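PDB 1GXO: pectate lyase from Cellvibrio cellulosa, which probably cleaves polygalacturonic acid by anti-beta-elimination as the catalytic module of a family 10 polysaccharide lyase, seen here with calcium and trigalacturonate in its cleft. Local coordinates for residues I71-T76 against F132-M137; P249-E254 against K275-F280; S261-N266 against E307-Y312. The protein carries 1 engineered substitution. All coordinates share one frame; numbering follows the deposited sequence.

Interaction 1: I71-T76 against F132-M137. Engineered in segment 71-76: A72 (natural residue Asp). With CA (calcium ion), chain C; ADA (alpha-D-galactopyranuronic acid), chain B.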
loop_
_atom_site.group_PDB
_atom_site.type_symbol
_atom_site.label_atom_id
_atom_site.label_comp_id
_atom_site.label_asym_id
_atom_site.label_seq_id
_atom_site.Cartn_x
_atom_site.Cartn_y
_atom_site.Cartn_z
ATOM N N ILE A 71 7.792 -2.247 -5.958
ATOM C CA ILE A 71 6.369 -2.202 -5.589
ATOM C C ILE A 71 5.867 -0.733 -5.483
ATOM O O ILE A 71 4.774 -0.448 -4.954
ATOM C CB ILE A 71 6.066 -3.051 -4.293
ATOM C CG1 ILE A 71 6.737 -2.463 -3.042
ATOM C CG2 ILE A 71 6.511 -4.506 -4.462
ATOM C CD1 ILE A 71 6.437 -3.244 -1.750
ATOM N N ALA A 72 6.667 0.203 -5.995
ATOM C CA ALA A 72 6.206 1.593 -6.108
ATOM C C ALA A 72 5.010 1.710 -7.078
ATOM O O ALA A 72 4.934 0.995 -8.087
ATOM C CB ALA A 72 7.330 2.467 -6.550
ATOM N N ASN A 73 4.061 2.583 -6.746
ATOM C CA ASN A 73 2.929 2.866 -7.626
ATOM C C ASN A 73 2.237 1.632 -8.207
ATOM O O ASN A 73 1.840 1.625 -9.386
ATOM C CB ASN A 73 3.353 3.804 -8.764
ATOM C CG ASN A 73 3.616 5.211 -8.276
ATOM O OD1 ASN A 73 3.013 5.660 -7.296
ATOM N ND2 ASN A 73 4.517 5.924 -8.958
ATOM N N GLY A 74 2.089 0.603 -7.380
ATOM C CA GLY A 74 1.384 -0.586 -7.807
ATOM C C GLY A 74 2.152 -1.556 -8.682
ATOM O O GLY A 74 1.594 -2.594 -9.065
ATOM N N ALA A 75 3.424 -1.250 -8.976
ATOM C CA ALA A 75 4.254 -2.139 -9.809
ATOM C C ALA A 75 4.399 -3.531 -9.173
ATOM O O ALA A 75 4.355 -3.657 -7.933
ATOM C CB ALA A 75 5.634 -1.518 -10.085
ATOM N N THR A 76 4.579 -4.550 -10.022
ATOM C CA THR A 76 4.727 -5.957 -9.610
ATOM C C THR A 76 3.433 -6.530 -9.061
ATOM O O THR A 76 2.846 -7.439 -9.649
ATOM C CB THR A 76 5.854 -6.143 -8.574
ATOM O OG1 THR A 76 7.076 -5.587 -9.085
ATOM C CG2 THR A 76 6.167 -7.654 -8.350
ATOM N N PHE A 132 5.189 1.196 3.079
ATOM C CA PHE A 132 3.717 1.222 2.940
ATOM C C PHE A 132 3.229 2.202 1.879
ATOM O O PHE A 132 2.090 2.084 1.411
ATOM C CB PHE A 132 3.039 1.524 4.277
ATOM C CG PHE A 132 3.409 0.562 5.369
ATOM C CD1 PHE A 132 3.044 -0.786 5.279
ATOM C CD2 PHE A 132 4.142 0.993 6.473
ATOM C CE1 PHE A 132 3.385 -1.685 6.271
ATOM C CE2 PHE A 132 4.494 0.095 7.476
ATOM C CZ PHE A 132 4.110 -1.249 7.374
ATOM N N ASN A 133 4.087 3.160 1.512
ATOM C CA ASN A 133 3.809 4.154 0.445
ATOM C C ASN A 133 3.202 3.512 -0.799
ATOM O O ASN A 133 3.701 2.501 -1.260
ATOM C CB ASN A 133 5.105 4.874 0.058
ATOM C CG ASN A 133 4.879 6.229 -0.616
ATOM O OD1 ASN A 133 5.778 6.749 -1.275
ATOM N ND2 ASN A 133 3.714 6.813 -0.433
ATOM N N ASP A 134 2.123 4.099 -1.323
ATOM C CA ASP A 134 1.370 3.543 -2.464
ATOM C C ASP A 134 0.781 2.148 -2.185
ATOM O O ASP A 134 0.609 1.332 -3.102
ATOM C CB ASP A 134 2.227 3.502 -3.742
ATOM C CG ASP A 134 2.809 4.875 -4.104
ATOM O OD1 ASP A 134 2.173 5.901 -3.766
ATOM O OD2 ASP A 134 3.885 5.018 -4.715
ATOM N N ASN A 135 0.439 1.881 -0.927
ATOM C CA ASN A 135 -0.095 0.575 -0.561
ATOM C C ASN A 135 0.863 -0.556 -0.936
ATOM O O ASN A 135 0.456 -1.719 -0.987
ATOM C CB ASN A 135 -1.483 0.329 -1.176
ATOM C CG ASN A 135 -2.538 1.347 -0.709
ATOM O OD1 ASN A 135 -2.643 1.655 0.492
ATOM N ND2 ASN A 135 -3.327 1.865 -1.657
ATOM N N GLY A 136 2.131 -0.220 -1.185
ATOM C CA GLY A 136 3.164 -1.210 -1.450
ATOM C C GLY A 136 3.110 -2.426 -0.539
ATOM O O GLY A 136 2.648 -3.488 -0.952
ATOM N N MET A 137 3.574 -2.289 0.699
ATOM C CA MET A 137 3.706 -3.468 1.583
ATOM C C MET A 137 2.386 -4.125 1.955
ATOM O O MET A 137 2.285 -5.368 1.957
ATOM C CB MET A 137 4.489 -3.128 2.832
ATOM C CG MET A 137 4.670 -4.300 3.799
ATOM S SD MET A 137 5.913 -3.883 5.017
ATOM C CE MET A 137 5.731 -5.228 6.216
HETATM CA CA CA C . 2.913 8.191 -5.208
HETATM C C1 ADA B . 6.472 12.560 -9.431
HETATM C C2 ADA B . 5.710 13.685 -8.682
HETATM C C3 ADA B . 5.255 13.276 -7.247
HETATM C C4 ADA B . 4.486 11.934 -7.278
HETATM C C5 ADA B . 5.499 10.969 -7.927
HETATM C C6 ADA B . 5.047 9.504 -7.803
HETATM O O2 ADA B . 6.446 14.889 -8.658
HETATM O O3 ADA B . 4.540 14.341 -6.603
HETATM O O4 ADA B . 3.294 12.177 -8.062
HETATM O O5 ADA B . 5.693 11.379 -9.287
HETATM O O6B ADA B . 5.015 8.977 -6.694
HETATM O O6A ADA B . 4.733 8.895 -8.815
HETATM O O HOH W 1 1.214 8.240 -6.679
HETATM O O HOH W 2 3.793 8.479 -2.896
#
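D134 works with both carboxylate oxygens where it faces N73. OD1 of D134 is a ligand of the calcium ion at 2.8 Å, while OD2 takes the backbone N-H of N73 from the anti side, well out of the carboxylate plane, with N73 N and D134 OD2 3.2 Å apart and the bond moderately bent at 147°. The side chains cross obliquely, their amide and carboxylate planes 29° apart. This brings two acceptors, N73 OD1 and D134 OD2, to 2.8 Å without a bond; the nearby calcium may ease the approach. Although the CB of N73 points away from D134, with CG set beside the backbone N the amide comes round to D134 and the sugar, and its ND2 reaches O6A of the chain B galacturonate at 3.0 Å. The calcium in turn holds the other oxygen of that carboxylate, O6B, at 2.7 Å, and adds two waters, one of which also accepts from N133 ND2. This is the calcium-bridged binding site of a pectate lyase, set in loops at the mouth of a helical, alpha/alpha-toroid-type fold. E218 braces the D134 side by accepting from the backbone N of D134 and N135 and from N133 ND2. The engineered A72 turns its methyl away from 132-137, onto Q118. Deeper in, I71 packs through its apolar side chain: CG1 sits between the backbone N and carbonyl carbon (chi1 66°), and the chain then runs straight, laying CD1 against G136 at 3.6 Å from its C, where the helix 136-148 begins. The side chain of L106, on helix 93-109, also touches I71.

Interaction 2: P249-E254 against K275-F280. With ADA (alpha-D-galactopyranuronic acid), chain D.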
loop_
_atom_site.group_PDB
_atom_site.type_symbol
_atom_site.label_atom_id
_atom_site.label_comp_id
_atom_site.label_asym_id
_atom_site.label_seq_id
_atom_site.Cartn_x
_atom_site.Cartn_y
_atom_site.Cartn_z
ATOM N N PRO A 249 -12.055 13.312 16.024
ATOM C CA PRO A 249 -12.047 14.747 15.686
ATOM C C PRO A 249 -10.668 15.422 15.860
ATOM O O PRO A 249 -10.508 16.592 15.493
ATOM C CB PRO A 249 -13.065 15.368 16.661
ATOM C CG PRO A 249 -13.698 14.244 17.434
ATOM C CD PRO A 249 -12.969 12.977 17.132
ATOM N N ARG A 250 -9.703 14.688 16.423
ATOM C CA ARG A 250 -8.320 15.154 16.602
ATOM C C ARG A 250 -7.492 14.770 15.384
ATOM O O ARG A 250 -6.302 15.081 15.282
ATOM C CB ARG A 250 -7.682 14.498 17.830
ATOM C CG ARG A 250 -8.358 14.802 19.131
ATOM C CD ARG A 250 -8.169 16.231 19.634
ATOM N NE ARG A 250 -7.968 16.289 21.083
ATOM C CZ ARG A 250 -6.777 16.398 21.646
ATOM N NH1 ARG A 250 -5.692 16.485 20.877
ATOM N NH2 ARG A 250 -6.665 16.435 22.969
ATOM N N THR A 251 -8.130 14.063 14.477
ATOM C CA THR A 251 -7.436 13.585 13.318
ATOM C C THR A 251 -8.043 14.208 12.084
ATOM O O THR A 251 -7.332 14.762 11.268
ATOM C CB THR A 251 -7.510 12.059 13.271
ATOM O OG1 THR A 251 -6.704 11.521 14.320
ATOM C CG2 THR A 251 -6.884 11.510 11.995
ATOM N N TYR A 252 -9.356 14.113 11.930
ATOM C CA TYR A 252 -9.948 14.620 10.723
ATOM C C TYR A 252 -10.375 16.047 10.918
ATOM O O TYR A 252 -10.661 16.465 12.040
ATOM C CB TYR A 252 -11.105 13.744 10.239
ATOM C CG TYR A 252 -12.258 13.646 11.210
ATOM C CD1 TYR A 252 -13.147 14.706 11.372
ATOM C CD2 TYR A 252 -12.475 12.480 11.943
ATOM C CE1 TYR A 252 -14.205 14.617 12.255
ATOM C CE2 TYR A 252 -13.540 12.370 12.814
ATOM C CZ TYR A 252 -14.403 13.444 12.973
ATOM O OH TYR A 252 -15.464 13.383 13.862
ATOM N N LEU A 253 -10.350 16.788 9.817
ATOM C CA LEU A 253 -10.890 18.140 9.709
ATOM C C LEU A 253 -12.410 18.025 9.460
ATOM O O LEU A 253 -12.827 17.226 8.617
ATOM C CB LEU A 253 -10.205 18.825 8.522
ATOM C CG LEU A 253 -10.037 20.344 8.446
ATOM C CD1 LEU A 253 -9.603 20.921 9.796
ATOM C CD2 LEU A 253 -9.057 20.727 7.324
ATOM N N GLU A 254 -13.224 18.766 10.212
ATOM C CA GLU A 254 -14.688 18.713 10.084
ATOM C C GLU A 254 -15.222 19.912 9.326
ATOM O O GLU A 254 -14.817 21.040 9.588
ATOM C CB GLU A 254 -15.359 18.726 11.439
ATOM C CG GLU A 254 -14.772 17.789 12.469
ATOM C CD GLU A 254 -15.653 17.710 13.696
ATOM O OE1 GLU A 254 -16.888 17.565 13.498
ATOM O OE2 GLU A 254 -15.122 17.807 14.834
ATOM N N LYS A 275 -15.758 15.420 5.822
ATOM C CA LYS A 275 -14.527 15.322 6.618
ATOM C C LYS A 275 -13.306 15.267 5.729
ATOM O O LYS A 275 -13.345 14.679 4.647
ATOM C CB LYS A 275 -14.516 14.044 7.461
ATOM C CG LYS A 275 -15.601 13.948 8.499
ATOM C CD LYS A 275 -15.419 12.682 9.321
ATOM C CE LYS A 275 -16.551 12.491 10.345
ATOM N NZ LYS A 275 -17.908 12.670 9.747
ATOM N N MET A 276 -12.205 15.847 6.203
ATOM C CA MET A 276 -10.926 15.711 5.512
ATOM C C MET A 276 -9.841 15.107 6.387
ATOM O O MET A 276 -9.739 15.411 7.584
ATOM C CB MET A 276 -10.435 17.051 4.950
ATOM C CG MET A 276 -9.368 16.863 3.865
ATOM S SD MET A 276 -8.460 18.351 3.542
ATOM C CE MET A 276 -7.288 18.337 4.935
ATOM N N TRP A 277 -9.026 14.249 5.778
ATOM C CA TRP A 277 -7.837 13.742 6.459
ATOM C C TRP A 277 -6.588 14.293 5.797
ATOM O O TRP A 277 -6.521 14.398 4.590
ATOM C CB TRP A 277 -7.812 12.213 6.475
ATOM C CG TRP A 277 -8.871 11.594 7.377
ATOM C CD1 TRP A 277 -8.711 11.140 8.662
ATOM C CD2 TRP A 277 -10.244 11.348 7.037
ATOM N NE1 TRP A 277 -9.892 10.606 9.117
ATOM C CE2 TRP A 277 -10.857 10.748 8.158
ATOM C CE3 TRP A 277 -11.022 11.573 5.889
ATOM C CZ2 TRP A 277 -12.205 10.371 8.172
ATOM C CZ3 TRP A 277 -12.371 11.208 5.906
ATOM C CH2 TRP A 277 -12.944 10.610 7.043
ATOM N N TYR A 278 -5.608 14.648 6.614
ATOM C CA TYR A 278 -4.324 15.098 6.115
ATOM C C TYR A 278 -3.539 13.918 5.596
ATOM O O TYR A 278 -3.751 12.786 6.044
ATOM C CB TYR A 278 -3.550 15.828 7.222
ATOM C CG TYR A 278 -4.104 17.201 7.539
ATOM C CD1 TYR A 278 -3.656 18.327 6.846
ATOM C CD2 TYR A 278 -5.064 17.384 8.543
ATOM C CE1 TYR A 278 -4.137 19.597 7.149
ATOM C CE2 TYR A 278 -5.563 18.660 8.853
ATOM C CZ TYR A 278 -5.091 19.760 8.148
ATOM O OH TYR A 278 -5.580 21.039 8.393
ATOM N N ARG A 279 -2.664 14.184 4.627
ATOM C CA ARG A 279 -1.710 13.201 4.116
ATOM C C ARG A 279 -0.685 12.807 5.182
ATOM O O ARG A 279 -0.318 11.636 5.289
ATOM C CB ARG A 279 -0.970 13.752 2.871
ATOM C CG ARG A 279 -0.017 12.750 2.186
ATOM C CD ARG A 279 -0.739 11.610 1.531
ATOM N NE ARG A 279 0.042 10.745 0.626
ATOM C CZ ARG A 279 0.129 10.918 -0.690
ATOM N NH1 ARG A 279 -0.452 11.951 -1.271
ATOM N NH2 ARG A 279 0.805 10.060 -1.438
ATOM N N PHE A 280 -0.219 13.800 5.941
ATOM C CA PHE A 280 0.826 13.623 6.956
ATOM C C PHE A 280 0.390 14.254 8.283
ATOM O O PHE A 280 0.006 15.427 8.312
ATOM C CB PHE A 280 2.126 14.323 6.540
ATOM C CG PHE A 280 2.680 13.871 5.208
ATOM C CD1 PHE A 280 2.431 14.613 4.047
ATOM C CD2 PHE A 280 3.481 12.731 5.124
ATOM C CE1 PHE A 280 2.927 14.210 2.827
ATOM C CE2 PHE A 280 3.997 12.310 3.898
ATOM C CZ PHE A 280 3.736 13.051 2.742
HETATM C C1 ADA D . 2.229 11.178 -8.087
HETATM C C2 ADA D . 1.029 11.674 -8.921
HETATM C C3 ADA D . 0.358 12.872 -8.196
HETATM C C4 ADA D . -0.067 12.468 -6.776
HETATM C C5 ADA D . 1.200 11.965 -6.058
HETATM C C6 ADA D . 0.867 11.554 -4.618
HETATM O O2 ADA D . 1.412 12.033 -10.237
HETATM O O3 ADA D . -0.698 13.458 -8.949
HETATM O O4 ADA D . -1.037 11.436 -6.926
HETATM O O5 ADA D . 1.769 10.876 -6.789
HETATM O O6B ADA D . 0.225 12.345 -3.925
HETATM O O6A ADA D . 1.273 10.470 -4.197
#
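T251 meets W277 at the indole's edge: its methyl CG2 lies 3.8 Å from W277 CD1, while its hydroxyl is hydrogen-bonded to the carbonyl of W245. Next comes Y252, whose CG stands between the backbone N and carbonyl carbon (chi1 62°). That turn lays the phenol over K275; CB itself, placed by the backbone, lies on the face of W277, 3.7 Å from the centroid of the five-membered ring. K275 runs extended under the phenol, with CD 3.6 Å from the ring centroid and nearly on its normal, a clear CH-pi contact; the ammonium bends off beyond, too distant for more than a weak cation-pi attraction. P249 CA lies over the opposite face, toward the rim. W277 NE1 donates to the carbonyl of F246. L253 then forms the antiparallel hydrogen-bonded pair with M276: L253 N to M276 O is 2.7 Å, and M276 N to L253 O is 2.8 Å. Their side chains lie side by side, L253 CD2 3.8 Å from M276 CE, and that same methyl CE lies over the centre of one face of the Y278 ring. E254 closes the ladder with K275 as a non-hydrogen-bonded pair. Such a short antiparallel ladder fastens the outer loop to strand 274-278, just before R279; in the pectate-binding site, its guanidinium grips the carboxylate of the chain D galacturonate end-on, NH1 to O6B and NH2 to O6A.

Interaction 3: S261-N266 against E307-Y312. With ADA (alpha-D-galactopyranuronic acid), chain B; ADA (alpha-D-galactopyranuronic acid), chain D.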
loop_
_atom_site.group_PDB
_atom_site.type_symbol
_atom_site.label_atom_id
_atom_site.label_comp_id
_atom_site.label_asym_id
_atom_site.label_seq_id
_atom_site.Cartn_x
_atom_site.Cartn_y
_atom_site.Cartn_z
ATOM N N SER A 261 -8.458 20.183 -7.701
ATOM C CA SER A 261 -8.592 21.151 -8.791
ATOM C C SER A 261 -8.406 22.595 -8.301
ATOM O O SER A 261 -8.267 23.511 -9.115
ATOM C CB SER A 261 -9.933 20.970 -9.529
ATOM O OG SER A 261 -11.022 21.543 -8.808
ATOM N N LEU A 262 -8.379 22.786 -6.974
ATOM C CA LEU A 262 -8.175 24.102 -6.376
ATOM C C LEU A 262 -6.778 24.254 -5.775
ATOM O O LEU A 262 -6.532 25.163 -4.992
ATOM C CB LEU A 262 -9.262 24.408 -5.319
ATOM C CG LEU A 262 -10.743 24.199 -5.679
ATOM C CD1 LEU A 262 -11.668 24.437 -4.471
ATOM C CD2 LEU A 262 -11.198 25.068 -6.859
ATOM N N ALA A 263 -5.862 23.371 -6.155
ATOM C CA ALA A 263 -4.502 23.353 -5.591
ATOM C C ALA A 263 -3.615 24.557 -6.008
ATOM O O ALA A 263 -2.571 24.794 -5.400
ATOM C CB ALA A 263 -3.795 21.980 -5.880
ATOM N N ALA A 264 -4.036 25.334 -7.011
ATOM C CA ALA A 264 -3.243 26.494 -7.452
ATOM C C ALA A 264 -2.968 27.377 -6.247
ATOM O O ALA A 264 -1.847 27.857 -6.044
ATOM C CB ALA A 264 -3.963 27.289 -8.548
ATOM N N THR A 265 -3.975 27.534 -5.398
ATOM C CA THR A 265 -3.776 28.370 -4.226
ATOM C C THR A 265 -4.019 27.613 -2.933
ATOM O O THR A 265 -3.190 27.659 -2.019
ATOM C CB THR A 265 -4.672 29.614 -4.303
ATOM O OG1 THR A 265 -6.041 29.227 -4.103
ATOM C CG2 THR A 265 -4.646 30.218 -5.727
ATOM N N ASN A 266 -5.156 26.931 -2.846
ATOM C CA ASN A 266 -5.466 26.175 -1.652
ATOM C C ASN A 266 -6.505 25.092 -1.896
ATOM O O ASN A 266 -7.689 25.377 -2.040
ATOM C CB ASN A 266 -5.897 27.126 -0.545
ATOM C CG ASN A 266 -6.020 26.452 0.793
ATOM O OD1 ASN A 266 -6.026 25.222 0.895
ATOM N ND2 ASN A 266 -6.166 27.264 1.839
ATOM N N GLU A 307 4.633 24.060 -7.277
ATOM C CA GLU A 307 4.887 22.772 -7.905
ATOM C C GLU A 307 4.562 21.582 -6.977
ATOM O O GLU A 307 4.071 20.538 -7.431
ATOM C CB GLU A 307 6.313 22.710 -8.483
ATOM C CG GLU A 307 6.609 21.461 -9.300
ATOM C CD GLU A 307 7.089 20.292 -8.434
ATOM O OE1 GLU A 307 7.560 20.549 -7.284
ATOM O OE2 GLU A 307 6.987 19.120 -8.897
ATOM N N ARG A 308 4.822 21.730 -5.681
ATOM C CA ARG A 308 4.515 20.666 -4.743
ATOM C C ARG A 308 3.036 20.674 -4.338
ATOM O O ARG A 308 2.468 19.628 -4.113
ATOM C CB ARG A 308 5.434 20.719 -3.508
ATOM C CG ARG A 308 6.855 20.160 -3.715
ATOM C CD ARG A 308 6.920 18.673 -4.125
ATOM N NE ARG A 308 6.543 18.434 -5.525
ATOM C CZ ARG A 308 6.136 17.257 -6.015
ATOM N NH1 ARG A 308 6.083 16.179 -5.225
ATOM N NH2 ARG A 308 5.786 17.153 -7.304
ATOM N N ARG A 309 2.419 21.856 -4.254
ATOM C CA ARG A 309 1.012 21.949 -3.861
ATOM C C ARG A 309 0.121 21.306 -4.932
ATOM O O ARG A 309 -0.893 20.676 -4.620
ATOM C CB ARG A 309 0.609 23.411 -3.538
ATOM C CG ARG A 309 -0.806 23.585 -3.011
ATOM C CD ARG A 309 -1.153 25.005 -2.472
ATOM N NE ARG A 309 -0.925 26.044 -3.469
ATOM C CZ ARG A 309 0.132 26.852 -3.458
ATOM N NH1 ARG A 309 1.033 26.767 -2.470
ATOM N NH2 ARG A 309 0.288 27.747 -4.430
ATOM N N THR A 310 0.531 21.437 -6.186
ATOM C CA THR A 310 -0.225 20.870 -7.298
ATOM C C THR A 310 0.262 19.479 -7.703
ATOM O O THR A 310 -0.495 18.735 -8.332
ATOM C CB THR A 310 -0.214 21.805 -8.535
ATOM O OG1 THR A 310 1.123 21.981 -9.006
ATOM C CG2 THR A 310 -0.652 23.204 -8.161
ATOM N N GLY A 311 1.509 19.154 -7.348
ATOM C CA GLY A 311 2.176 17.941 -7.792
ATOM C C GLY A 311 2.013 16.746 -6.883
ATOM O O GLY A 311 2.390 15.629 -7.234
ATOM N N TYR A 312 1.433 16.980 -5.711
ATOM C CA TYR A 312 1.250 15.939 -4.689
ATOM C C TYR A 312 -0.021 16.219 -3.896
ATOM O O TYR A 312 -0.385 17.381 -3.715
ATOM C CB TYR A 312 2.444 15.976 -3.747
ATOM C CG TYR A 312 2.688 14.773 -2.872
ATOM C CD1 TYR A 312 3.434 13.684 -3.349
ATOM C CD2 TYR A 312 2.259 14.754 -1.531
ATOM C CE1 TYR A 312 3.706 12.594 -2.543
ATOM C CE2 TYR A 312 2.535 13.659 -0.702
ATOM C CZ TYR A 312 3.266 12.584 -1.217
ATOM O OH TYR A 312 3.554 11.491 -0.425
HETATM C C1 ADA B . 6.472 12.560 -9.431
HETATM C C2 ADA B . 5.710 13.685 -8.682
HETATM C C3 ADA B . 5.255 13.276 -7.247
HETATM C C4 ADA B . 4.486 11.934 -7.278
HETATM C C5 ADA B . 5.499 10.969 -7.927
HETATM C C6 ADA B . 5.047 9.504 -7.803
HETATM O O2 ADA B . 6.446 14.889 -8.658
HETATM O O3 ADA B . 4.540 14.341 -6.603
HETATM O O4 ADA B . 3.294 12.177 -8.062
HETATM O O5 ADA B . 5.693 11.379 -9.287
HETATM O O6B ADA B . 5.015 8.977 -6.694
HETATM O O6A ADA B . 4.733 8.895 -8.815
HETATM C C1 ADA D . 2.229 11.178 -8.087
HETATM C C2 ADA D . 1.029 11.674 -8.921
HETATM C C3 ADA D . 0.358 12.872 -8.196
HETATM C C4 ADA D . -0.067 12.468 -6.776
HETATM C C5 ADA D . 1.200 11.965 -6.058
HETATM C C6 ADA D . 0.867 11.554 -4.618
HETATM O O2 ADA D . 1.412 12.033 -10.237
HETATM O O3 ADA D . -0.698 13.458 -8.949
HETATM O O4 ADA D . -1.037 11.436 -6.926
HETATM O O5 ADA D . 1.769 10.876 -6.789
HETATM O O6B ADA D . 0.225 12.345 -3.925
HETATM O O6A ADA D . 1.273 10.470 -4.197
#
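The guanidinium of R309 is wrapped by loop carbonyls: A263 O and A264 O lie at its edge, and T265 O sits over one face, too badly angled to be a bond. NE donates to A263 O at 2.8 Å with the acceptor tilted from the guanidinium plane, whereas R309 NH2 reaches A264 O at 2.7 Å nearly in that plane and fairly straight (163°). The Y312 ring faces the sugars. Over one face of it, toward its rim, is O6B of the chain D galacturonate; at its edge, in plane, is O3 of the chain B galacturonate. R309 gets to the loop by leaving the helix with CG anti to the backbone N (chi1 -175°), then bending at chi3 (56°), and its NH1 turns to the carbonyl of I301. Beside it, A263 CB packs 3.4 Å from R309 O, and the T310 methyl CG2 lies 3.7 Å from A263 O. The arrangement is the C-terminal end of helix 306-311, docked on a loop through R309 and T310, while R308 and G311, with Y312 just after, line the pectate-binding cleft. R308 grips E307 side-on, NE to OE1 and NH2 to OE2, each acceptor met from above the carboxylate plane. E307 also forms a salt bridge with R293. Held so, R308 donates through NH1 to O3 of the chain B galacturonate at 2.8 Å and through NH2 to its O2 at 2.7 Å. That O3 donates to G311 O at 2.6 Å.

All three contacts reach one bound oligosaccharide, interaction 2 through R279 at the end of its strand. Interactions 1 and 3 meet at the chain B galacturonate, interaction 1 through its carboxylate and calcium, interaction 3 through its ring hydroxyls. Their centres are 23 Å apart, and their nearest atoms, about 5 Å apart, do not touch. Interactions 2 and 3 share the chain D unit, whose C1 is joined to O4 of the chain B unit. Their centres lie 18 Å apart, yet they pack directly where R279 NH2 comes within 3.3 Å of Y312 OH. Interaction 1 closes before the others open, whereas segments of 2 and 3 alternate along the chain, so 275-280 falls between 261-266 and 307-312.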